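Local coordinates for sister chromatid cohesion protein (PDB 5T8V) that probably loads cohesin onto chromatin, acting as a chromatin-binding sister chromatid cohesion factor of which this chain is the helical C-terminal fragment, at residues Leu433-Leu438 against Asn450-Leu455; Thr458-Ile463 against Glu608-Ile613; Ile616-Met621 against Lys634-Val639; Gln655-Ser660 against Gly674-Cys679. One frame throughout, in Å; residues are numbered along the deposited sequence.

Contact 1 (Leu433-Leu438 against Asn450-Leu455)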
loop_
_atom_site.group_PDB
_atom_site.type_symbol
_atom_site.label_atom_id
_atom_site.label_comp_id
_atom_site.label_asym_id
_atom_site.label_seq_id
_atom_site.Cartn_x
_atom_site.Cartn_y
_atom_site.Cartn_z
ATOM N N LEU A 433 -1.592 -17.563 16.227
ATOM C CA LEU A 433 -0.279 -18.190 16.346
ATOM C C LEU A 433 0.024 -19.050 15.128
ATOM O O LEU A 433 1.151 -19.047 14.613
ATOM C CB LEU A 433 -0.209 -19.032 17.619
ATOM C CG LEU A 433 -0.360 -18.279 18.943
ATOM C CD1 LEU A 433 -0.402 -19.258 20.108
ATOM C CD2 LEU A 433 0.763 -17.264 19.132
ATOM N N MET A 434 -0.978 -19.782 14.639
ATOM C CA MET A 434 -0.759 -20.655 13.495
ATOM C C MET A 434 -0.475 -19.855 12.230
ATOM O O MET A 434 0.396 -20.231 11.435
ATOM C CB MET A 434 -1.971 -21.560 13.302
ATOM C CG MET A 434 -1.783 -22.611 12.223
ATOM S SD MET A 434 -2.994 -23.933 12.339
ATOM C CE MET A 434 -2.474 -24.731 13.859
ATOM N N MET A 435 -1.196 -18.751 12.019
ATOM C CA MET A 435 -0.974 -17.959 10.813
ATOM C C MET A 435 0.380 -17.262 10.849
ATOM O O MET A 435 1.106 -17.254 9.848
ATOM C CB MET A 435 -2.101 -16.942 10.634
ATOM C CG MET A 435 -3.464 -17.578 10.444
ATOM S SD MET A 435 -3.499 -18.778 9.098
ATOM C CE MET A 435 -4.788 -19.883 9.667
ATOM N N VAL A 436 0.739 -16.669 11.988
ATOM C CA VAL A 436 2.080 -16.107 12.131
ATOM C C VAL A 436 3.119 -17.173 11.812
ATOM O O VAL A 436 4.080 -16.933 11.070
ATOM C CB VAL A 436 2.277 -15.529 13.544
ATOM C CG1 VAL A 436 3.722 -15.081 13.749
ATOM C CG2 VAL A 436 1.331 -14.365 13.774
ATOM N N GLY A 437 2.933 -18.373 12.366
ATOM C CA GLY A 437 3.850 -19.460 12.066
ATOM C C GLY A 437 3.960 -19.731 10.578
ATOM O O GLY A 437 5.060 -19.894 10.044
ATOM N N LEU A 438 2.817 -19.780 9.885
ATOM C CA LEU A 438 2.840 -20.053 8.449
ATOM C C LEU A 438 3.567 -18.953 7.689
ATOM O O LEU A 438 4.270 -19.227 6.709
ATOM C CB LEU A 438 1.415 -20.214 7.915
ATOM C CG LEU A 438 0.667 -21.501 8.284
ATOM C CD1 LEU A 438 -0.755 -21.468 7.735
ATOM C CD2 LEU A 438 1.398 -22.741 7.778
ATOM N N ASN A 450 -0.692 -16.422 1.690
ATOM C CA ASN A 450 -1.747 -15.476 1.341
ATOM C C ASN A 450 -2.915 -15.578 2.311
ATOM O O ASN A 450 -3.425 -14.562 2.798
ATOM C CB ASN A 450 -2.214 -15.724 -0.091
ATOM C CG ASN A 450 -1.119 -15.492 -1.100
ATOM O OD1 ASN A 450 -0.001 -15.126 -0.743
ATOM N ND2 ASN A 450 -1.428 -15.712 -2.371
ATOM N N MET A 451 -3.358 -16.801 2.603
ATOM C CA MET A 451 -4.427 -16.974 3.578
ATOM C C MET A 451 -4.026 -16.394 4.929
ATOM O O MET A 451 -4.792 -15.651 5.555
ATOM C CB MET A 451 -4.777 -18.455 3.713
ATOM C CG MET A 451 -6.030 -18.714 4.536
ATOM S SD MET A 451 -6.266 -20.451 4.939
ATOM C CE MET A 451 -4.933 -20.702 6.106
ATOM N N ALA A 452 -2.814 -16.717 5.385
ATOM C CA ALA A 452 -2.367 -16.283 6.704
ATOM C C ALA A 452 -2.354 -14.763 6.809
ATOM O O ALA A 452 -2.806 -14.196 7.809
ATOM C CB ALA A 452 -0.983 -16.857 6.996
ATOM N N LEU A 453 -1.824 -14.084 5.791
ATOM C CA LEU A 453 -1.841 -12.624 5.793
ATOM C C LEU A 453 -3.270 -12.095 5.766
ATOM O O LEU A 453 -3.617 -11.176 6.519
ATOM C CB LEU A 453 -1.050 -12.093 4.597
ATOM C CG LEU A 453 0.451 -12.391 4.601
ATOM C CD1 LEU A 453 1.058 -12.112 3.236
ATOM C CD2 LEU A 453 1.156 -11.574 5.671
ATOM N N GLU A 454 -4.115 -12.674 4.912
ATOM C CA GLU A 454 -5.485 -12.193 4.778
ATOM C C GLU A 454 -6.242 -12.295 6.097
ATOM O O GLU A 454 -7.048 -11.417 6.424
ATOM C CB GLU A 454 -6.197 -12.976 3.676
ATOM C CG GLU A 454 -7.665 -12.627 3.503
ATOM C CD GLU A 454 -8.210 -13.063 2.154
ATOM O OE1 GLU A 454 -7.466 -13.727 1.399
ATOM O OE2 GLU A 454 -9.379 -12.743 1.849
ATOM N N LEU A 455 -5.999 -13.356 6.869
ATOM C CA LEU A 455 -6.686 -13.508 8.149
ATOM C C LEU A 455 -6.041 -12.660 9.237
ATOM O O LEU A 455 -6.744 -12.039 10.043
ATOM C CB LEU A 455 -6.706 -14.978 8.568
ATOM C CG LEU A 455 -7.645 -15.922 7.809
ATOM C CD1 LEU A 455 -7.640 -17.286 8.475
ATOM C CD2 LEU A 455 -9.072 -15.385 7.725
#

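Contact 2 (Thr458-Ile463 against Glu608-Ile613)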
loop_
_atom_site.group_PDB
_atom_site.type_symbol
_atom_site.label_atom_id
_atom_site.label_comp_id
_atom_site.label_asym_id
_atom_site.label_seq_id
_atom_site.Cartn_x
_atom_site.Cartn_y
_atom_site.Cartn_z
ATOM N N THR A 458 -7.757 -9.332 9.176
ATOM C CA THR A 458 -9.048 -9.191 9.846
ATOM C C THR A 458 -8.882 -9.241 11.360
ATOM O O THR A 458 -9.529 -8.478 12.088
ATOM C CB THR A 458 -10.019 -10.280 9.377
ATOM O OG1 THR A 458 -9.515 -11.565 9.748
ATOM C CG2 THR A 458 -10.198 -10.241 7.871
ATOM N N MET A 459 -8.018 -10.131 11.854
ATOM C CA MET A 459 -7.770 -10.189 13.291
ATOM C C MET A 459 -7.165 -8.883 13.790
ATOM O O MET A 459 -7.561 -8.361 14.842
ATOM C CB MET A 459 -6.856 -11.374 13.619
ATOM C CG MET A 459 -7.556 -12.732 13.541
ATOM S SD MET A 459 -6.534 -14.142 14.044
ATOM C CE MET A 459 -5.382 -14.206 12.685
ATOM N N CYS A 460 -6.212 -8.330 13.038
ATOM C CA CYS A 460 -5.629 -7.044 13.401
ATOM C C CYS A 460 -6.707 -5.974 13.515
ATOM O O CYS A 460 -6.768 -5.236 14.506
ATOM C CB CYS A 460 -4.577 -6.648 12.365
ATOM S SG CYS A 460 -3.329 -5.524 12.980
ATOM N N ALA A 461 -7.573 -5.878 12.502
ATOM C CA ALA A 461 -8.671 -4.918 12.548
ATOM C C ALA A 461 -9.535 -5.126 13.783
ATOM O O ALA A 461 -9.933 -4.159 14.443
ATOM C CB ALA A 461 -9.516 -5.033 11.281
ATOM N N ALA A 462 -9.839 -6.384 14.112
ATOM C CA ALA A 462 -10.676 -6.659 15.276
ATOM C C ALA A 462 -10.019 -6.164 16.558
ATOM O O ALA A 462 -10.675 -5.541 17.403
ATOM C CB ALA A 462 -10.967 -8.156 15.364
ATOM N N ILE A 463 -8.722 -6.433 16.724
ATOM C CA ILE A 463 -8.015 -5.961 17.911
ATOM C C ILE A 463 -8.031 -4.439 17.966
ATOM O O ILE A 463 -8.259 -3.842 19.026
ATOM C CB ILE A 463 -6.578 -6.511 17.929
ATOM C CG1 ILE A 463 -6.595 -8.043 17.984
ATOM C CG2 ILE A 463 -5.810 -5.951 19.116
ATOM C CD1 ILE A 463 -5.250 -8.688 17.715
ATOM N N GLU A 608 -2.295 -8.997 22.764
ATOM C CA GLU A 608 -0.927 -8.538 22.961
ATOM C C GLU A 608 -0.062 -8.729 21.723
ATOM O O GLU A 608 1.021 -8.142 21.651
ATOM C CB GLU A 608 -0.297 -9.261 24.154
ATOM C CG GLU A 608 -0.785 -8.765 25.512
ATOM C CD GLU A 608 -0.041 -9.402 26.678
ATOM O OE1 GLU A 608 0.668 -10.411 26.461
ATOM O OE2 GLU A 608 -0.161 -8.893 27.814
ATOM N N ALA A 609 -0.508 -9.527 20.751
ATOM C CA ALA A 609 0.237 -9.718 19.513
ATOM C C ALA A 609 0.019 -8.595 18.507
ATOM O O ALA A 609 0.752 -8.532 17.510
ATOM C CB ALA A 609 -0.148 -11.052 18.875
ATOM N N PHE A 610 -0.954 -7.715 18.753
ATOM C CA PHE A 610 -1.296 -6.612 17.860
ATOM C C PHE A 610 -0.074 -6.048 17.147
ATOM O O PHE A 610 0.125 -6.304 15.953
ATOM C CB PHE A 610 -2.001 -5.509 18.652
ATOM C CG PHE A 610 -2.533 -4.396 17.802
ATOM C CD1 PHE A 610 -3.505 -4.640 16.849
ATOM C CD2 PHE A 610 -2.073 -3.103 17.967
ATOM C CE1 PHE A 610 -4.001 -3.616 16.069
ATOM C CE2 PHE A 610 -2.566 -2.076 17.189
ATOM C CZ PHE A 610 -3.533 -2.334 16.240
ATOM N N GLY A 611 0.752 -5.296 17.872
ATOM C CA GLY A 611 1.967 -4.736 17.316
ATOM C C GLY A 611 2.634 -5.667 16.328
ATOM O O GLY A 611 2.721 -5.356 15.134
ATOM N N ALA A 612 3.060 -6.838 16.808
ATOM C CA ALA A 612 3.762 -7.782 15.947
ATOM C C ALA A 612 3.006 -7.993 14.643
ATOM O O ALA A 612 3.518 -7.704 13.555
ATOM C CB ALA A 612 3.960 -9.112 16.677
ATOM N N ILE A 613 1.761 -8.465 14.735
ATOM C CA ILE A 613 1.047 -8.814 13.512
ATOM C C ILE A 613 0.814 -7.574 12.665
ATOM O O ILE A 613 0.854 -7.644 11.430
ATOM C CB ILE A 613 -0.266 -9.561 13.834
ATOM C CG1 ILE A 613 -1.158 -8.741 14.768
ATOM C CG2 ILE A 613 0.060 -10.929 14.440
ATOM C CD1 ILE A 613 -2.442 -9.445 15.176
#

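Contact 3 (Ile616-Met621 against Lys634-Val639)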
loop_
_atom_site.group_PDB
_atom_site.type_symbol
_atom_site.label_atom_id
_atom_site.label_comp_id
_atom_site.label_asym_id
_atom_site.label_seq_id
_atom_site.Cartn_x
_atom_site.Cartn_y
_atom_site.Cartn_z
ATOM N N ILE A 616 3.609 -7.361 10.413
ATOM C CA ILE A 616 3.434 -8.344 9.348
ATOM C C ILE A 616 2.513 -7.785 8.278
ATOM O O ILE A 616 2.760 -7.941 7.075
ATOM C CB ILE A 616 2.899 -9.670 9.924
ATOM C CG1 ILE A 616 4.030 -10.436 10.614
ATOM C CG2 ILE A 616 2.259 -10.533 8.830
ATOM C CD1 ILE A 616 3.570 -11.632 11.419
ATOM N N LEU A 617 1.446 -7.109 8.699
ATOM C CA LEU A 617 0.518 -6.529 7.738
ATOM C C LEU A 617 1.188 -5.411 6.950
ATOM O O LEU A 617 1.150 -5.399 5.713
ATOM C CB LEU A 617 -0.722 -6.017 8.469
ATOM C CG LEU A 617 -1.975 -5.812 7.623
ATOM C CD1 LEU A 617 -2.507 -7.146 7.111
ATOM C CD2 LEU A 617 -3.035 -5.082 8.435
ATOM N N LEU A 618 1.832 -4.475 7.651
ATOM C CA LEU A 618 2.446 -3.334 6.979
ATOM C C LEU A 618 3.461 -3.794 5.939
ATOM O O LEU A 618 3.404 -3.382 4.775
ATOM C CB LEU A 618 3.099 -2.415 8.011
ATOM C CG LEU A 618 2.117 -1.624 8.885
ATOM C CD1 LEU A 618 2.786 -1.103 10.150
ATOM C CD2 LEU A 618 1.514 -0.473 8.100
ATOM N N ASN A 619 4.389 -4.667 6.337
ATOM C CA ASN A 619 5.393 -5.154 5.400
ATOM C C ASN A 619 4.777 -5.921 4.239
ATOM O O ASN A 619 5.420 -6.057 3.193
ATOM C CB ASN A 619 6.410 -6.040 6.121
ATOM C CG ASN A 619 7.279 -5.261 7.088
ATOM O OD1 ASN A 619 8.110 -4.449 6.678
ATOM N ND2 ASN A 619 7.098 -5.509 8.381
ATOM N N SER A 620 3.551 -6.423 4.389
ATOM C CA SER A 620 2.900 -7.130 3.295
ATOM C C SER A 620 2.237 -6.187 2.299
ATOM O O SER A 620 1.571 -6.660 1.373
ATOM C CB SER A 620 1.865 -8.120 3.839
ATOM O OG SER A 620 0.713 -7.448 4.314
ATOM N N MET A 621 2.395 -4.870 2.470
ATOM C CA MET A 621 1.932 -3.940 1.445
ATOM C C MET A 621 2.793 -4.037 0.194
ATOM O O MET A 621 2.289 -3.896 -0.926
ATOM C CB MET A 621 1.942 -2.513 1.987
ATOM C CG MET A 621 0.891 -2.243 3.047
ATOM S SD MET A 621 0.914 -0.540 3.641
ATOM C CE MET A 621 2.565 -0.418 4.327
ATOM N N LYS A 634 -6.694 -2.758 2.719
ATOM C CA LYS A 634 -8.019 -2.676 3.324
ATOM C C LYS A 634 -7.939 -2.857 4.836
ATOM O O LYS A 634 -8.492 -2.058 5.606
ATOM C CB LYS A 634 -8.927 -3.731 2.690
ATOM C CG LYS A 634 -10.360 -3.747 3.197
ATOM C CD LYS A 634 -11.339 -4.106 2.079
ATOM C CE LYS A 634 -10.998 -5.437 1.405
ATOM N NZ LYS A 634 -11.885 -5.722 0.240
ATOM N N SER A 635 -7.234 -3.899 5.283
ATOM C CA SER A 635 -7.135 -4.156 6.715
ATOM C C SER A 635 -6.412 -3.022 7.433
ATOM O O SER A 635 -6.762 -2.677 8.566
ATOM C CB SER A 635 -6.428 -5.489 6.955
ATOM O OG SER A 635 -7.206 -6.560 6.454
ATOM N N ILE A 636 -5.405 -2.425 6.792
ATOM C CA ILE A 636 -4.690 -1.315 7.414
ATOM C C ILE A 636 -5.606 -0.105 7.557
ATOM O O ILE A 636 -5.570 0.602 8.573
ATOM C CB ILE A 636 -3.422 -0.976 6.611
ATOM C CG1 ILE A 636 -2.431 -2.140 6.687
ATOM C CG2 ILE A 636 -2.772 0.298 7.144
ATOM C CD1 ILE A 636 -1.244 -2.014 5.749
ATOM N N ASN A 637 -6.436 0.158 6.545
ATOM C CA ASN A 637 -7.424 1.224 6.662
ATOM C C ASN A 637 -8.363 0.962 7.829
ATOM O O ASN A 637 -8.617 1.851 8.650
ATOM C CB ASN A 637 -8.211 1.365 5.359
ATOM C CG ASN A 637 -7.485 2.203 4.326
ATOM O OD1 ASN A 637 -7.383 3.422 4.461
ATOM N ND2 ASN A 637 -6.984 1.556 3.281
ATOM N N GLN A 638 -8.886 -0.263 7.927
ATOM C CA GLN A 638 -9.768 -0.588 9.043
ATOM C C GLN A 638 -9.060 -0.384 10.378
ATOM O O GLN A 638 -9.654 0.136 11.331
ATOM C CB GLN A 638 -10.273 -2.024 8.914
ATOM C CG GLN A 638 -11.238 -2.229 7.757
ATOM C CD GLN A 638 -11.748 -3.653 7.658
ATOM O OE1 GLN A 638 -11.145 -4.582 8.198
ATOM N NE2 GLN A 638 -12.869 -3.831 6.968
ATOM N N VAL A 639 -7.787 -0.775 10.465
ATOM C CA VAL A 639 -7.039 -0.600 11.707
ATOM C C VAL A 639 -6.925 0.878 12.053
ATOM O O VAL A 639 -7.096 1.273 13.212
ATOM C CB VAL A 639 -5.653 -1.267 11.598
ATOM C CG1 VAL A 639 -4.756 -0.858 12.761
ATOM C CG2 VAL A 639 -5.792 -2.779 11.569
#

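Contact 4 (Gln655-Ser660 against Gly674-Cys679)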
loop_
_atom_site.group_PDB
_atom_site.type_symbol
_atom_site.label_atom_id
_atom_site.label_comp_id
_atom_site.label_asym_id
_atom_site.label_seq_id
_atom_site.Cartn_x
_atom_site.Cartn_y
_atom_site.Cartn_z
ATOM N N GLN A 655 5.496 5.658 9.569
ATOM C CA GLN A 655 6.826 5.323 9.072
ATOM C C GLN A 655 6.755 4.425 7.840
ATOM O O GLN A 655 7.276 4.765 6.769
ATOM C CB GLN A 655 7.620 4.652 10.195
ATOM C CG GLN A 655 9.019 4.192 9.823
ATOM C CD GLN A 655 9.711 3.480 10.973
ATOM O OE1 GLN A 655 9.602 3.892 12.130
ATOM N NE2 GLN A 655 10.418 2.399 10.663
ATOM N N LEU A 656 6.102 3.270 7.973
ATOM C CA LEU A 656 6.100 2.280 6.902
ATOM C C LEU A 656 5.178 2.651 5.750
ATOM O O LEU A 656 5.370 2.143 4.641
ATOM C CB LEU A 656 5.712 0.908 7.458
ATOM C CG LEU A 656 6.608 0.357 8.575
ATOM C CD1 LEU A 656 6.295 -1.109 8.842
ATOM C CD2 LEU A 656 8.093 0.530 8.255
ATOM N N ILE A 657 4.184 3.510 5.977
ATOM C CA ILE A 657 3.433 4.073 4.858
ATOM C C ILE A 657 4.339 4.970 4.022
ATOM O O ILE A 657 4.381 4.869 2.788
ATOM C CB ILE A 657 2.197 4.834 5.373
ATOM C CG1 ILE A 657 1.121 3.839 5.820
ATOM C CG2 ILE A 657 1.639 5.774 4.293
ATOM C CD1 ILE A 657 -0.051 4.479 6.546
ATOM N N LEU A 658 5.078 5.862 4.685
ATOM C CA LEU A 658 6.026 6.714 3.976
ATOM C C LEU A 658 7.039 5.873 3.210
ATOM O O LEU A 658 7.331 6.148 2.040
ATOM C CB LEU A 658 6.727 7.644 4.966
ATOM C CG LEU A 658 5.805 8.613 5.712
ATOM C CD1 LEU A 658 6.582 9.394 6.762
ATOM C CD2 LEU A 658 5.119 9.560 4.740
ATOM N N ARG A 659 7.585 4.838 3.851
ATOM C CA ARG A 659 8.489 3.942 3.140
ATOM C C ARG A 659 7.785 3.244 1.982
ATOM O O ARG A 659 8.418 2.935 0.967
ATOM C CB ARG A 659 9.078 2.919 4.109
ATOM C CG ARG A 659 10.384 3.372 4.736
ATOM C CD ARG A 659 10.726 2.582 5.985
ATOM N NE ARG A 659 10.680 1.140 5.765
ATOM C CZ ARG A 659 11.151 0.239 6.620
ATOM N NH1 ARG A 659 11.063 -1.055 6.338
ATOM N NH2 ARG A 659 11.720 0.628 7.756
ATOM N N SER A 660 6.479 2.994 2.111
ATOM C CA SER A 660 5.725 2.408 1.008
ATOM C C SER A 660 5.651 3.365 -0.174
ATOM O O SER A 660 5.678 2.933 -1.332
ATOM C CB SER A 660 4.320 2.024 1.477
ATOM O OG SER A 660 3.562 1.452 0.426
ATOM N N GLY A 674 -2.776 6.695 -1.343
ATOM C CA GLY A 674 -4.068 6.539 -0.695
ATOM C C GLY A 674 -3.943 6.449 0.813
ATOM O O GLY A 674 -4.674 7.115 1.554
ATOM N N LEU A 675 -3.005 5.627 1.290
ATOM C CA LEU A 675 -2.796 5.527 2.732
ATOM C C LEU A 675 -2.398 6.871 3.328
ATOM O O LEU A 675 -2.914 7.269 4.378
ATOM C CB LEU A 675 -1.737 4.471 3.043
ATOM C CG LEU A 675 -2.049 3.037 2.609
ATOM C CD1 LEU A 675 -1.019 2.093 3.210
ATOM C CD2 LEU A 675 -3.464 2.612 2.999
ATOM N N ILE A 676 -1.475 7.582 2.675
ATOM C CA ILE A 676 -1.110 8.922 3.131
ATOM C C ILE A 676 -2.357 9.786 3.270
ATOM O O ILE A 676 -2.529 10.509 4.259
ATOM C CB ILE A 676 -0.087 9.552 2.165
ATOM C CG1 ILE A 676 1.260 8.832 2.290
ATOM C CG2 ILE A 676 0.074 11.051 2.435
ATOM C CD1 ILE A 676 2.297 9.267 1.275
ATOM N N SER A 677 -3.251 9.717 2.283
ATOM C CA SER A 677 -4.467 10.519 2.332
ATOM C C SER A 677 -5.323 10.145 3.534
ATOM O O SER A 677 -5.861 11.024 4.218
ATOM C CB SER A 677 -5.259 10.353 1.037
ATOM O OG SER A 677 -6.392 11.204 1.025
ATOM N N LYS A 678 -5.466 8.846 3.811
ATOM C CA LYS A 678 -6.264 8.439 4.963
ATOM C C LYS A 678 -5.644 8.934 6.265
ATOM O O LYS A 678 -6.349 9.442 7.147
ATOM C CB LYS A 678 -6.421 6.918 4.984
ATOM C CG LYS A 678 -7.439 6.406 5.999
ATOM C CD LYS A 678 -8.825 6.971 5.731
ATOM C CE LYS A 678 -9.894 5.900 5.833
ATOM N NZ LYS A 678 -11.251 6.439 5.533
ATOM N N CYS A 679 -4.324 8.796 6.405
ATOM C CA CYS A 679 -3.642 9.338 7.575
ATOM C C CYS A 679 -3.955 10.817 7.744
ATOM O O CYS A 679 -4.392 11.255 8.815
ATOM C CB CYS A 679 -2.133 9.121 7.448
ATOM S SG CYS A 679 -1.621 7.387 7.458
#

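Contact 1 (Leu433-Leu438 against Asn450-Leu455)
Between M435 and A452 no aromatic ring and no side-chain amide or carboxylate takes part; the flat group that meets the other helix is the peptide of M435, whose O lies 3.6 Å from CB of A452. Helices 423-440 and 446-474, successive in the chain, pack here as a roughly antiparallel pair of the HEAT-repeat solenoid, their short axes 8.6 Å apart and their N-to-C directions 134° apart. A452 suits the nearest point because its single methyl lets the backbones come this close, CA of M435 lying 4.7 Å from CA of A452. M435, by contrast, is long and flexible. Its chain folds at the second torsion (chi2 -54°), which lays SD of M435 alongside the alanine, 3.6 Å from CA of A452, and carries the terminal methyl on past it. That methyl, CE of M435, rests 3.7 Å from CE of M451 and 4.0 Å from CD1 of L455, the two methionine chains meeting at a slant. M451 sends CG anti to its backbone N (chi1 -171°) and then turns at its last torsion, so that its terminal methyl alone reaches M435, meeting both CE and SD there. One turn on from M435, L438 adds a looser touch of CB, 4.2 Å from CB of A452. All of this is apolar packing without a hydrogen bond across it. Helices 357-391 and 402-414 cover the methionine cluster: V387 touches both M435 and M451, while L405 packs on M451 and L455. Beyond these, E454 makes a salt bridge to R402, and K631 of helix 628-642 hydrogen-bonds to E454 O.

Contact 2 (Thr458-Ile463 against Glu608-Ile613)
F610 meets C460 and I463 where helix 446-474 packs against helix 610-619, a long-range join within the HEAT-repeat solenoid. The sulfur of C460 makes a sulfur-aromatic contact, SG standing 4.6 Å from the centre of the F610 ring and 51° off its normal, thus neither squarely over the face nor in the plane. I463 slides past the phenylalanine in the opposite direction, its CG2 methyl 3.5 Å from CD1 of F610. Farther along, I463 and I613 reach for each other tip to tip, CD1 of I463 being 3.9 Å from CD1 of I613; branched aliphatic chains suit this buried seam because they fill it without needing polar partners. With CG of F610 anti to the backbone N (chi1 -173°), the ring is carried across to C460 and I463. Replacing F610 by an alanine would probably leave the C460 sulfur without its aromatic mate and open a gap beside the I463 methyl. In the next shell V639 of helix 628-642 touches both C460 and F610, F606 packs on I463, and V436 and L456 also touch I613. At the ring's rim, close to its plane, CE1 of F610 lies 3.6 Å from the backbone O of C460.

Contact 3 (Ile616-Met621 against Lys634-Val639)
I636 is the bump of this contact, pushed from helix 628-642 into a hollow made by L617 and L618 of helix 610-619 and by M621 just past it; the two helices are successive members of the HEAT-repeat solenoid. The two carbons of its longer branch, CG1 and CD1, divide the work. CG1 of I636 lies 3.5 Å from CD2 of L617, the two side chains sliding past each other in opposite directions. CD1 of I636 goes deeper, into the corner where M621 and L618 close in. M621 crosses it at about a right angle and touches it with both CG and SD, the sulfur of M621 3.4 Å from CD1 of I636. L618 also comes in crosswise, its CD2 3.9 Å from the same methyl. The lodging works in reverse as well: with CG anti to the backbone N (chi1 -160°), L617 extends across, and CD2 of L617 rests 3.7 Å from CB of S635. Serine fits there because its CB is all the methyl needs, whereas its OG turns back to K631 O in a weak hydrogen bond. L617 O accepts two bonds from S620, from its backbone N and from its OG. L656 and S660 of helix 652-660 touch L618 and M621 respectively. Since no hydrogen bond joins the two segments and every touching residue is buried, packing and the exclusion of water probably hold the pair together; a flexible, weakly polar thioether is suited to such a corner.

Contact 4 (Gln655-Ser660 against Gly674-Cys679)
This is a buried, wholly apolar helix-to-helix contact near the centre of the chain, joining the C-terminal part of helix 652-660 to helix 666-682, the next helix along. I657 carries it. The isoleucine is directed toward the partner and spreads its branches over three residues there. CG1 of I657 lies 3.8 Å from CD1 of L675, and CG2 of I657 slides alongside I676, 3.7 Å from CG1 of that residue. The end of the longer branch, CD1 of I657, abuts SG of C679 at 3.4 Å. With CG1 beside the backbone N (chi1 -75°), CG2 falls anti to that N, and the fork straddles CB of L675, which lies 3.8 Å from CG2 of I657. The short-axis directions differ by 146°, roughly antiparallel, at a closest axis distance of 9.7 Å. Such hairpin-like pairs of helices build a HEAT-repeat solenoid, and both segments belong to a region related in sequence to the cohesion protein PDS5. Beta-branched isoleucine suits the central position because it presents bulk on two sides at once, while slim C679 leaves room for the tip of I657. An alanine in place of I657 would be likely to open a gap between the helices and deprive the sulfur of C679 and the side chain of L675 of their packing against the isoleucine. L658 contributes a marginal touch, its CD2 4.5 Å from CD1 of I676. M690 of helix 685-696 covers both L658 and I676, whereas M640 of helix 628-642 packs on C679 and L633 of that helix on L675.

In the fold
The four contacts follow one another along the chain, each closing before the next opens. Contacts 1 and 2 share helix 446-474 and contacts 2 and 3 share helix 610-619, whereas contact 4 uses the next two helices, 652-660 and 666-682. Centres of successive contacts lie about 12, 10 and 11 Å apart, and each touches the next: V436 meets I613, C460 meets V639, and M621 meets L675. L453 also meets I616, so contacts 1, 2 and 3 all touch one another. Contacts 1 and 4 do not touch, their centres about 23 Å apart. The result is a largely apolar interior along this part of the HEAT-repeat solenoid, with contact 2 bridging distant sequence.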